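Local coordinates for DNA damage response protein Rtt109, putative (Neosartorya fumigata, PDB 5ZB9), which probably acetylates lysine side chains of histone H3, using acetyl-CoA as the acetyl donor, at residues 33-38 / 79-84; 56-61 / 447-452; 425-430 / 454-459. One frame throughout, in Å; residues are numbered along the deposited sequence.

Contact 1 of 3, residues 33-38 / 79-84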
# COMPACT_ATOMS: atom_id res chain seq x y z
N SER A 33 -13.19 3.29 10.66
CA SER A 33 -13.79 2.53 11.74
C SER A 33 -12.69 1.83 12.51
O SER A 33 -11.62 1.57 11.95
CB SER A 33 -14.83 1.54 11.19
OG SER A 33 -14.24 0.65 10.27
N PRO A 34 -12.94 1.53 13.79
CA PRO A 34 -11.91 0.92 14.63
C PRO A 34 -11.44 -0.40 14.06
O PRO A 34 -12.24 -1.12 13.48
CB PRO A 34 -12.62 0.71 15.97
CG PRO A 34 -13.71 1.71 15.97
CD PRO A 34 -14.18 1.77 14.55
N CYS A 35 -10.15 -0.70 14.21
CA CYS A 35 -9.62 -1.96 13.72
C CYS A 35 -8.54 -2.46 14.66
O CYS A 35 -8.13 -1.75 15.58
CB CYS A 35 -9.07 -1.81 12.30
SG CYS A 35 -7.60 -0.76 12.18
N VAL A 36 -8.10 -3.69 14.42
CA VAL A 36 -7.00 -4.26 15.18
C VAL A 36 -5.74 -3.49 14.84
O VAL A 36 -5.53 -3.11 13.69
CB VAL A 36 -6.82 -5.76 14.85
CG1 VAL A 36 -5.63 -6.33 15.61
CG2 VAL A 36 -8.10 -6.54 15.15
N ALA A 37 -4.91 -3.24 15.85
CA ALA A 37 -3.64 -2.54 15.67
C ALA A 37 -2.73 -3.24 14.66
O ALA A 37 -2.75 -4.46 14.51
CB ALA A 37 -2.92 -2.38 17.01
N LEU A 38 -1.92 -2.44 13.96
CA LEU A 38 -0.91 -2.98 13.06
C LEU A 38 0.22 -3.66 13.83
O LEU A 38 0.77 -4.66 13.37
CB LEU A 38 -0.34 -1.86 12.18
CG LEU A 38 -1.25 -1.36 11.07
CD1 LEU A 38 -0.59 -0.22 10.31
CD2 LEU A 38 -1.62 -2.49 10.13
N LEU A 79 -5.72 0.41 1.90
CA LEU A 79 -6.20 0.58 3.26
C LEU A 79 -5.42 1.68 3.96
O LEU A 79 -4.18 1.66 3.98
CB LEU A 79 -6.09 -0.72 4.04
CG LEU A 79 -6.56 -1.99 3.34
CD1 LEU A 79 -6.26 -3.21 4.21
CD2 LEU A 79 -8.04 -1.92 2.99
N VAL A 80 -6.13 2.65 4.53
CA VAL A 80 -5.48 3.72 5.28
C VAL A 80 -5.70 3.50 6.77
O VAL A 80 -6.84 3.52 7.24
CB VAL A 80 -6.00 5.12 4.89
CG1 VAL A 80 -5.21 6.20 5.62
CG2 VAL A 80 -5.92 5.33 3.39
N TYR A 81 -4.62 3.26 7.50
CA TYR A 81 -4.66 3.11 8.95
C TYR A 81 -4.24 4.40 9.63
O TYR A 81 -3.37 5.12 9.13
CB TYR A 81 -3.75 1.97 9.42
CG TYR A 81 -4.06 0.61 8.84
CD1 TYR A 81 -3.47 0.18 7.65
CD2 TYR A 81 -4.92 -0.26 9.49
CE1 TYR A 81 -3.75 -1.07 7.14
CE2 TYR A 81 -5.20 -1.51 8.98
CZ TYR A 81 -4.61 -1.91 7.80
OH TYR A 81 -4.90 -3.15 7.30
N GLY A 82 -4.84 4.69 10.78
CA GLY A 82 -4.45 5.84 11.57
C GLY A 82 -4.32 5.51 13.04
O GLY A 82 -5.19 4.88 13.63
N THR A 83 -3.20 5.91 13.63
CA THR A 83 -3.06 5.99 15.08
C THR A 83 -2.73 7.43 15.43
O THR A 83 -2.71 8.31 14.56
CB THR A 83 -1.94 5.07 15.62
OG1 THR A 83 -0.67 5.48 15.09
CG2 THR A 83 -2.20 3.61 15.27
N ALA A 84 -2.47 7.69 16.71
CA ALA A 84 -2.16 9.05 17.11
C ALA A 84 -0.84 9.49 16.49
O ALA A 84 -0.65 10.68 16.23
CB ALA A 84 -2.10 9.15 18.62
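Leu38 and Tyr81 meet because the first torsion of each sets CG beside the backbone N, while in Leu38 a chi2 of 178° extends CD1 away from CA and turns CD2 aside, over the phenol ring. Cys35 uses a different staggered position, with SG between its own N and carbonyl carbon (chi1 67°) and aimed at the same ring.

Two sides of the ring are thus used. Leu38 CD2 lies 3.7 Å from the centroid of the Tyr81 ring and only 7° off its normal, a CH-pi contact almost over the centre. The other branch, Leu38 CD1, reaches back toward the root of the ring, 3.9 Å from Tyr81 CG. Cys35 SG instead sits in the ring plane, 3.8 Å from Tyr81 CD2, a sulfur-aromatic contact at the edge. A forked leucine suits a flat face, and a soft, polarizable sulfur suits the hydrogen-lined rim. The disulfide that Cys35 can form with Cys52 is absent here, though the two side chains still touch.

In the fold, the contact spans strand 50-61, which pairs antiparallel with strands 22-35 and 71-82 and so lies between them. The chain leaving strand 22-35 bends over Tyr81, bringing Leu38 onto Thr88 of strand 86-96 and onto Phe259, while Pro260, next to Phe259 in the chain, packs on Tyr81.

Contact 2 of 3, residues 56-61 / 447-452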
# COMPACT_ATOMS: atom_id res chain seq x y z
N PHE A 56 -11.13 1.88 -2.67
CA PHE A 56 -11.02 1.06 -3.86
C PHE A 56 -11.24 1.88 -5.12
O PHE A 56 -12.22 2.61 -5.23
CB PHE A 56 -12.00 -0.10 -3.82
CG PHE A 56 -11.95 -0.97 -5.04
CD1 PHE A 56 -10.90 -1.84 -5.24
CD2 PHE A 56 -12.95 -0.90 -6.00
CE1 PHE A 56 -10.84 -2.63 -6.36
CE2 PHE A 56 -12.90 -1.68 -7.12
CZ PHE A 56 -11.84 -2.55 -7.31
N LEU A 57 -10.32 1.77 -6.07
CA LEU A 57 -10.43 2.47 -7.32
C LEU A 57 -10.55 1.47 -8.46
O LEU A 57 -9.65 0.65 -8.66
CB LEU A 57 -9.22 3.38 -7.55
CG LEU A 57 -9.09 3.99 -8.96
CD1 LEU A 57 -10.23 4.98 -9.24
CD2 LEU A 57 -7.74 4.66 -9.15
N ALA A 58 -11.66 1.54 -9.19
CA ALA A 58 -11.81 0.78 -10.42
C ALA A 58 -11.67 1.71 -11.61
O ALA A 58 -12.25 2.80 -11.64
CB ALA A 58 -13.15 0.06 -10.46
N VAL A 59 -10.88 1.28 -12.58
CA VAL A 59 -10.65 2.09 -13.76
C VAL A 59 -11.12 1.32 -14.98
O VAL A 59 -10.78 0.15 -15.16
CB VAL A 59 -9.17 2.47 -13.92
CG1 VAL A 59 -8.98 3.38 -15.13
CG2 VAL A 59 -8.66 3.15 -12.65
N SER A 60 -11.93 1.97 -15.80
CA SER A 60 -12.46 1.31 -16.98
C SER A 60 -12.26 2.18 -18.22
O SER A 60 -11.96 3.37 -18.12
CB SER A 60 -13.95 0.99 -16.80
OG SER A 60 -14.67 2.14 -16.40
N ILE A 61 -12.40 1.54 -19.37
CA ILE A 61 -12.37 2.23 -20.64
C ILE A 61 -13.62 1.90 -21.43
O ILE A 61 -14.27 0.88 -21.19
CB ILE A 61 -11.13 1.85 -21.45
CG1 ILE A 61 -11.11 0.33 -21.66
CG2 ILE A 61 -9.88 2.32 -20.75
CD1 ILE A 61 -10.05 -0.12 -22.61
N LYS A 447 -20.63 -3.35 -16.42
CA LYS A 447 -21.94 -2.71 -16.32
C LYS A 447 -22.68 -3.15 -15.06
O LYS A 447 -23.32 -2.34 -14.39
CB LYS A 447 -22.78 -3.03 -17.56
CG LYS A 447 -24.22 -2.54 -17.47
CD LYS A 447 -24.92 -2.67 -18.80
CE LYS A 447 -26.34 -2.15 -18.75
NZ LYS A 447 -26.96 -2.14 -20.10
N ALA A 448 -22.58 -4.43 -14.74
CA ALA A 448 -23.26 -4.98 -13.58
C ALA A 448 -22.71 -4.41 -12.28
O ALA A 448 -23.48 -4.00 -11.40
CB ALA A 448 -23.16 -6.50 -13.58
N TRP A 449 -21.39 -4.38 -12.14
CA TRP A 449 -20.77 -3.85 -10.92
C TRP A 449 -21.03 -2.35 -10.77
O TRP A 449 -21.25 -1.86 -9.66
CB TRP A 449 -19.26 -4.14 -10.91
CG TRP A 449 -18.58 -3.65 -9.65
CD1 TRP A 449 -18.62 -4.24 -8.42
CD2 TRP A 449 -17.78 -2.47 -9.50
NE1 TRP A 449 -17.89 -3.51 -7.51
CE2 TRP A 449 -17.36 -2.42 -8.15
CE3 TRP A 449 -17.38 -1.46 -10.38
CZ2 TRP A 449 -16.56 -1.38 -7.66
CZ3 TRP A 449 -16.58 -0.43 -9.88
CH2 TRP A 449 -16.18 -0.40 -8.54
N ALA A 450 -21.01 -1.62 -11.89
CA ALA A 450 -21.22 -0.18 -11.87
C ALA A 450 -22.61 0.16 -11.35
O ALA A 450 -22.78 1.11 -10.59
CB ALA A 450 -21.01 0.41 -13.26
N GLU A 451 -23.59 -0.64 -11.75
CA GLU A 451 -24.96 -0.45 -11.30
C GLU A 451 -25.11 -0.82 -9.83
O GLU A 451 -25.82 -0.13 -9.09
CB GLU A 451 -25.91 -1.28 -12.16
CG GLU A 451 -26.05 -0.75 -13.57
CD GLU A 451 -26.80 -1.71 -14.47
OE1 GLU A 451 -27.04 -2.86 -14.05
OE2 GLU A 451 -27.16 -1.31 -15.60
N LYS A 452 -24.46 -1.90 -9.43
CA LYS A 452 -24.48 -2.34 -8.03
C LYS A 452 -23.91 -1.27 -7.11
O LYS A 452 -24.45 -1.00 -6.04
CB LYS A 452 -23.69 -3.64 -7.88
CG LYS A 452 -23.60 -4.13 -6.45
CD LYS A 452 -24.95 -4.58 -5.95
CE LYS A 452 -24.87 -5.02 -4.50
NZ LYS A 452 -26.23 -5.26 -3.94
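Phe56 and Trp449 supply the aromatic part of this contact. Their ring planes are turned 82° against each other, with 5.8 Å between the centroids of the Phe56 ring and the six-membered ring of Trp449. The indole brings its far corner to the rim of the phenyl ring: Trp449 CZ2 is 3.7 Å from Phe56 CE2, and CH2 of the indole lies near the phenyl plane. In both residues CG is anti to the backbone N (chi1 179° in Phe56, -178° in Trp449), which extends the rings across the distance between strand and helix, where even the nearest CA atoms, of Ala58 and Ala450, are 9.6 Å apart.

The methyl contact is closer. Ala58 CB stands 3.5 Å from Trp449 CZ3 and nearly as near to CH2 of the same ring, a tight fit. Alanine suits this place because its small methyl lets the rim of the indole come this close to the strand.

The polar element lies at the other end of the indole. Trp449 is buried, and its NE1 is satisfied by a hydrogen bond to Ala427 O of helix 421-432. That bond probably limits rotation of the ring and helps keep its six-membered part against the strand. Phe56 touches the same helix through Tyr424, Ile428 and Leu431.

Side chains alternate along the strand: Phe56 and Ala58 face helix 439-457, whereas Leu57 and Val59 pack on helix 111-127. The side chain of Phe56 is about 8 Å from that of Ala94, which binds CoA in another structure of this protein; no CoA is bound here. Helices covering both faces of a central sheet are typical of the alpha/beta acetyltransferase core.

Contact 3 of 3, residues 425-430 / 454-459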
# COMPACT_ATOMS: atom_id res chain seq x y z
N LYS A 425 -17.86 -3.95 1.58
CA LYS A 425 -17.65 -5.40 1.42
C LYS A 425 -18.53 -5.99 0.33
O LYS A 425 -18.07 -6.81 -0.47
CB LYS A 425 -17.92 -6.13 2.74
CG LYS A 425 -16.84 -6.00 3.79
CD LYS A 425 -17.31 -6.56 5.14
CE LYS A 425 -16.17 -7.14 5.97
NZ LYS A 425 -15.63 -8.40 5.37
N ALA A 426 -19.79 -5.57 0.28
CA ALA A 426 -20.71 -6.10 -0.74
C ALA A 426 -20.29 -5.64 -2.12
O ALA A 426 -20.47 -6.35 -3.10
CB ALA A 426 -22.15 -5.68 -0.44
N ALA A 427 -19.72 -4.44 -2.21
CA ALA A 427 -19.27 -3.91 -3.49
C ALA A 427 -18.08 -4.70 -4.01
O ALA A 427 -18.03 -5.03 -5.20
CB ALA A 427 -18.92 -2.42 -3.37
N ILE A 428 -17.13 -5.01 -3.13
CA ILE A 428 -15.94 -5.77 -3.53
C ILE A 428 -16.30 -7.23 -3.83
O ILE A 428 -15.87 -7.79 -4.84
CB ILE A 428 -14.83 -5.73 -2.46
CG1 ILE A 428 -14.46 -4.28 -2.11
CG2 ILE A 428 -13.60 -6.48 -2.94
CD1 ILE A 428 -14.14 -3.42 -3.31
N ASN A 429 -17.09 -7.84 -2.96
CA ASN A 429 -17.49 -9.23 -3.17
C ASN A 429 -18.29 -9.41 -4.45
O ASN A 429 -18.11 -10.41 -5.15
CB ASN A 429 -18.29 -9.73 -1.99
CG ASN A 429 -17.44 -9.93 -0.77
OD1 ASN A 429 -16.24 -10.21 -0.87
ND2 ASN A 429 -18.04 -9.78 0.41
N PHE A 430 -19.18 -8.46 -4.75
CA PHE A 430 -19.95 -8.53 -5.99
C PHE A 430 -19.01 -8.57 -7.19
O PHE A 430 -19.20 -9.36 -8.12
CB PHE A 430 -20.89 -7.32 -6.11
CG PHE A 430 -21.81 -7.39 -7.30
CD1 PHE A 430 -23.07 -7.96 -7.20
CD2 PHE A 430 -21.41 -6.89 -8.53
CE1 PHE A 430 -23.91 -8.03 -8.29
CE2 PHE A 430 -22.25 -6.96 -9.64
CZ PHE A 430 -23.50 -7.52 -9.52
N ALA A 454 -23.72 1.98 -7.77
CA ALA A 454 -24.71 3.06 -7.81
C ALA A 454 -25.86 2.79 -6.84
O ALA A 454 -26.29 3.69 -6.12
CB ALA A 454 -25.24 3.25 -9.22
N SER A 455 -26.34 1.56 -6.82
CA SER A 455 -27.44 1.18 -5.94
C SER A 455 -27.05 1.30 -4.48
O SER A 455 -27.81 1.82 -3.66
CB SER A 455 -27.90 -0.25 -6.25
OG SER A 455 -28.25 -0.38 -7.62
N LEU A 456 -25.86 0.80 -4.14
CA LEU A 456 -25.39 0.85 -2.76
C LEU A 456 -25.14 2.29 -2.32
O LEU A 456 -25.33 2.64 -1.16
CB LEU A 456 -24.11 0.03 -2.59
CG LEU A 456 -24.19 -1.47 -2.85
CD1 LEU A 456 -22.79 -2.03 -3.07
CD2 LEU A 456 -24.86 -2.16 -1.68
N ALA A 457 -24.72 3.11 -3.27
CA ALA A 457 -24.36 4.50 -3.01
C ALA A 457 -25.57 5.41 -2.94
O ALA A 457 -25.46 6.56 -2.48
CB ALA A 457 -23.42 5.01 -4.09
N ASP A 458 -26.71 4.90 -3.39
CA ASP A 458 -27.89 5.73 -3.63
C ASP A 458 -27.53 6.90 -4.53
O ASP A 458 -27.77 8.06 -4.18
CB ASP A 458 -28.50 6.22 -2.32
CG ASP A 458 -29.28 5.14 -1.60
OD1 ASP A 458 -29.63 4.12 -2.23
OD2 ASP A 458 -29.54 5.33 -0.39
N GLN A 459 -26.93 6.59 -5.68
CA GLN A 459 -26.76 7.52 -6.79
C GLN A 459 -27.25 6.82 -8.06
O GLN A 459 -27.44 5.61 -8.06
CB GLN A 459 -25.30 7.95 -6.93
CG GLN A 459 -24.73 8.68 -5.69
CD GLN A 459 -23.20 8.83 -5.74
OE1 GLN A 459 -22.60 8.95 -6.81
NE2 GLN A 459 -22.57 8.81 -4.57
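Across the Ala426-Ala427 peptide, a flat group of helix 421-432, lies the methyl CD1 of Leu456: it stands over one face of the plane, 4.0 Å from Ala427 N and 4.5 Å from Ala426 C. At the carbonyl end of that peptide, Ala426 O takes the helical hydrogen bond from Phe430 N. The same methyl also meets a side chain, with Leu456 CD1 3.9 Å from Ala427 CB.

Leu456 reaches this surface with CG beside its own backbone N and anti to the carbonyl carbon (chi1 -63°). Two small alanines leave the backbone accessible to the leucine, so the branched end of Leu456 can come down to the peptide plane beside the Ala427 methyl. The two helices follow each other in the chain and run in roughly opposed directions, forming a helical hairpin that packs through apolar side chains.

Just beyond Leu456 the second helix ends in a Schellman motif. Asp458 turns to positive phi (53°), Gln459 N bonds to Ala454 O at 3.0 Å, and Asp458 N makes a weak bond to Ser455 O. Farther along the hairpin, Phe430 packs on Ala448, Trp449 and Lys452.

From the N terminus, strand 22-35 leads into 33-38, and contact 1 closes a loop of some 40 residues when 79-84 arrives, with strand 50-61 in between. That strand also opens contact 2, whose partner 447-452 comes nearly 400 residues later, so contacts 1 and 2 cross. Contact 3 follows contact 1 in series: it closes a short loop between helices 421-432 and 439-457, and it crosses contact 2, with which it shares helix 439-457. Contacts 2 and 3 touch directly, their centres 10 Å apart. Together the three bridge the two strands that flank strand 50-61, dock the C-terminal helix pair onto the sheet and hold that pair together.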